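Local atomic coordinates of RctB replication initiator protein (Vibrio cholerae, PDB entry 5UBE), a protein that probably binds DNA at the replication origin to initiate replication of the second chromosome of Vibrio cholerae. Residues Val45-Leu50 and Thr66-Ala71. Residues are numbered along the deposited sequence; the frame is centred on the assembly and turned at random.
Sequences VELLNL and TELIDA
L50 and L68 carry most of this contact between helices 42-55 and 65-71, and no hydrogen bond crosses it. Their side chains run past one another in opposite directions. The branch carbon CG of L50 lies 3.8 Å from CD2 of L68. The L50 methyl CD2 reaches further and rests 3.6 Å from the backbone O of L68. It also meets L68 CB at 3.9 Å, so this one methyl touches both backbone and side chain of its partner. The other L50 methyl, CD1, packs on CB of A71, one helical turn along, at 3.9 Å. L50 thus spreads its two branches over L68 and A71.

The second apolar meeting is methyl to methyl. L47 CD1 approaches L68 CD1 at 3.7 Å, with the two side chains at roughly a right angle. With CG anti to the backbone N (chi1 176°) and chi2 at 69°, L47 turns CD1 to L68. The two methyls of L68 divide the work: CD1 serves L47 and CD2 serves L50.

The axes of segments 45-50 and 66-71 approach to 11.0 Å, and their N-to-C directions differ by 100°. The leucine side chains fill the space between them, and 195 Å² is buried. Helix 42-55, strand 62-64, helices 65-71 and 78-91 and antiparallel strands 94-100 and 108-114 follow in an order consistent with a winged helix-turn-helix domain. The contact joins the first two of its helices. I81 of helix 78-91 touches both L47 and L68 in a shared apolar core. T72 also touches L50. Helix 26-34 packs against helix 42-55 through L48.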
ATOM      1  N   VAL A  45      -0.368   3.528  11.119  1.00 32.18           N
ATOM      2  CA  VAL A  45       0.961   2.931  11.248  1.00 30.87           C
ATOM      3  C   VAL A  45       0.879   1.412  11.168  1.00 36.87           C
ATOM      4  O   VAL A  45       1.735   0.767  10.554  1.00 34.55           O
ATOM      5  CB  VAL A  45       1.644   3.399  12.548  1.00 26.60           C
ATOM      6  CG1 VAL A  45       2.987   2.704  12.726  1.00 33.52           C
ATOM      7  CG2 VAL A  45       1.844   4.909  12.513  1.00 33.38           C
ATOM      8  N   GLU A  46      -0.157   0.820  11.766  1.00 35.03           N
ATOM      9  CA  GLU A  46      -0.346  -0.628  11.673  1.00 37.70           C
ATOM     10  C   GLU A  46      -0.360  -1.097  10.225  1.00 31.92           C
ATOM     11  O   GLU A  46       0.362  -2.031   9.853  1.00 31.33           O
ATOM     12  CB  GLU A  46      -1.655  -1.032  12.355  1.00 41.59           C
ATOM     13  CG  GLU A  46      -1.642  -1.058  13.871  1.00 46.22           C
ATOM     14  CD  GLU A  46      -3.017  -1.409  14.435  1.00 62.96           C
ATOM     15  OE1 GLU A  46      -3.989  -1.469  13.640  1.00 52.57           O
ATOM     16  OE2 GLU A  46      -3.124  -1.624  15.663  1.00 67.37           O
ATOM     17  N   LEU A  47      -1.215  -0.488   9.400  1.00 29.57           N
ATOM     18  CA  LEU A  47      -1.215  -0.797   7.975  1.00 31.68           C
ATOM     19  C   LEU A  47       0.178  -0.613   7.370  1.00 30.36           C
ATOM     20  O   LEU A  47       0.663  -1.486   6.645  1.00 29.70           O
ATOM     21  CB  LEU A  47      -2.235   0.080   7.245  1.00 29.37           C
ATOM     22  CG  LEU A  47      -2.225  -0.106   5.726  1.00 32.39           C
ATOM     23  CD1 LEU A  47      -2.756  -1.481   5.388  1.00 32.29           C
ATOM     24  CD2 LEU A  47      -3.009   0.976   4.999  1.00 34.85           C
ATOM     25  N   LEU A  48       0.842   0.520   7.662  1.00 28.96           N
ATOM     26  CA  LEU A  48       2.150   0.791   7.059  1.00 29.50           C
ATOM     27  C   LEU A  48       3.174  -0.272   7.445  1.00 33.98           C
ATOM     28  O   LEU A  48       3.903  -0.786   6.588  1.00 32.40           O
ATOM     29  CB  LEU A  48       2.654   2.186   7.449  1.00 26.87           C
ATOM     30  CG  LEU A  48       1.677   3.319   7.146  1.00 30.77           C
ATOM     31  CD1 LEU A  48       2.346   4.650   7.367  1.00 34.90           C
ATOM     32  CD2 LEU A  48       1.114   3.212   5.729  1.00 38.92           C
ATOM     33  N   ASN A  49       3.236  -0.624   8.733  1.00 30.64           N
ATOM     34  CA  ASN A  49       4.159  -1.669   9.166  1.00 32.38           C
ATOM     35  C   ASN A  49       3.873  -2.988   8.458  1.00 36.03           C
ATOM     36  O   ASN A  49       4.797  -3.736   8.119  1.00 30.61           O
ATOM     37  CB  ASN A  49       4.068  -1.850  10.682  1.00 40.58           C
ATOM     38  CG  ASN A  49       4.768  -0.744  11.444  1.00 44.99           C
ATOM     39  OD1 ASN A  49       5.572  -0.012  10.877  1.00 44.09           O
ATOM     40  ND2 ASN A  49       4.475  -0.626  12.737  1.00 44.49           N
ATOM     41  N   LEU A  50       2.592  -3.291   8.228  1.00 30.86           N
ATOM     42  CA  LEU A  50       2.226  -4.541   7.571  1.00 30.54           C
ATOM     43  C   LEU A  50       2.743  -4.582   6.140  1.00 31.02           C
ATOM     44  O   LEU A  50       3.360  -5.570   5.719  1.00 28.01           O
ATOM     45  CB  LEU A  50       0.713  -4.709   7.588  1.00 31.52           C
ATOM     46  CG  LEU A  50       0.138  -6.098   7.332  1.00 45.48           C
ATOM     47  CD1 LEU A  50       0.537  -7.057   8.448  1.00 39.28           C
ATOM     48  CD2 LEU A  50      -1.379  -5.984   7.225  1.00 40.48           C
ATOM     49  N   THR A  66      -4.899  -8.246  -0.703  1.00 25.59           N
ATOM     50  CA  THR A  66      -5.169  -9.659  -0.422  1.00 32.47           C
ATOM     51  C   THR A  66      -4.053 -10.265   0.419  1.00 36.73           C
ATOM     52  O   THR A  66      -4.311 -10.971   1.400  1.00 30.88           O
ATOM     53  CB  THR A  66      -5.355 -10.443  -1.726  1.00 38.68           C
ATOM     54  OG1 THR A  66      -6.623 -10.097  -2.304  1.00 35.63           O
ATOM     55  CG2 THR A  66      -5.325 -11.970  -1.467  1.00 36.66           C
ATOM     56  N   GLU A  67      -2.800  -9.976   0.066  1.00 34.69           N
ATOM     57  CA  GLU A  67      -1.675 -10.462   0.857  1.00 34.74           C
ATOM     58  C   GLU A  67      -1.671  -9.841   2.249  1.00 29.61           C
ATOM     59  O   GLU A  67      -1.234 -10.484   3.212  1.00 31.88           O
ATOM     60  CB  GLU A  67      -0.351 -10.181   0.112  1.00 28.66           C
ATOM     61  CG  GLU A  67      -0.258 -10.893  -1.247  1.00 36.08           C
ATOM     62  CD  GLU A  67       1.011 -10.560  -2.041  1.00 30.55           C
ATOM     63  OE1 GLU A  67       1.439  -9.391  -2.049  1.00 38.18           O
ATOM     64  OE2 GLU A  67       1.583 -11.474  -2.665  1.00 52.90           O
ATOM     65  N   LEU A  68      -2.132  -8.594   2.369  1.00 25.29           N
ATOM     66  CA  LEU A  68      -2.203  -7.958   3.682  1.00 29.31           C
ATOM     67  C   LEU A  68      -3.200  -8.669   4.589  1.00 37.70           C
ATOM     68  O   LEU A  68      -2.914  -8.911   5.770  1.00 30.37           O
ATOM     69  CB  LEU A  68      -2.571  -6.481   3.542  1.00 31.72           C
ATOM     70  CG  LEU A  68      -1.501  -5.580   2.905  1.00 33.43           C
ATOM     71  CD1 LEU A  68      -1.892  -4.126   2.996  1.00 27.70           C
ATOM     72  CD2 LEU A  68      -0.120  -5.793   3.529  1.00 34.99           C
ATOM     73  N   ILE A  69      -4.380  -8.995   4.058  1.00 33.45           N
ATOM     74  CA  ILE A  69      -5.343  -9.793   4.814  1.00 38.63           C
ATOM     75  C   ILE A  69      -4.688 -11.072   5.315  1.00 34.03           C
ATOM     76  O   ILE A  69      -4.706 -11.377   6.513  1.00 36.32           O
ATOM     77  CB  ILE A  69      -6.577 -10.097   3.945  1.00 32.77           C
ATOM     78  CG1 ILE A  69      -7.357  -8.802   3.676  1.00 30.91           C
ATOM     79  CG2 ILE A  69      -7.472 -11.157   4.620  1.00 35.21           C
ATOM     80  CD1 ILE A  69      -8.362  -8.942   2.535  1.00 36.23           C
ATOM     81  N   ASP A  70      -4.074 -11.828   4.403  1.00 31.36           N
ATOM     82  CA  ASP A  70      -3.455 -13.091   4.783  1.00 32.84           C
ATOM     83  C   ASP A  70      -2.344 -12.903   5.811  1.00 40.30           C
ATOM     84  O   ASP A  70      -2.133 -13.782   6.654  1.00 39.17           O
ATOM     85  CB  ASP A  70      -2.944 -13.805   3.528  1.00 43.48           C
ATOM     86  CG  ASP A  70      -4.084 -14.248   2.603  1.00 49.76           C
ATOM     87  OD1 ASP A  70      -5.256 -13.853   2.853  1.00 45.07           O
ATOM     88  OD2 ASP A  70      -3.817 -14.994   1.636  1.00 50.95           O
ATOM     89  N   ALA A  71      -1.640 -11.764   5.778  1.00 36.07           N
ATOM     90  CA  ALA A  71      -0.580 -11.523   6.753  1.00 36.73           C
ATOM     91  C   ALA A  71      -1.118 -11.334   8.168  1.00 41.42           C
ATOM     92  O   ALA A  71      -0.383 -11.565   9.135  1.00 43.09           O
ATOM     93  CB  ALA A  71       0.248 -10.295   6.356  1.00 39.72           C
TER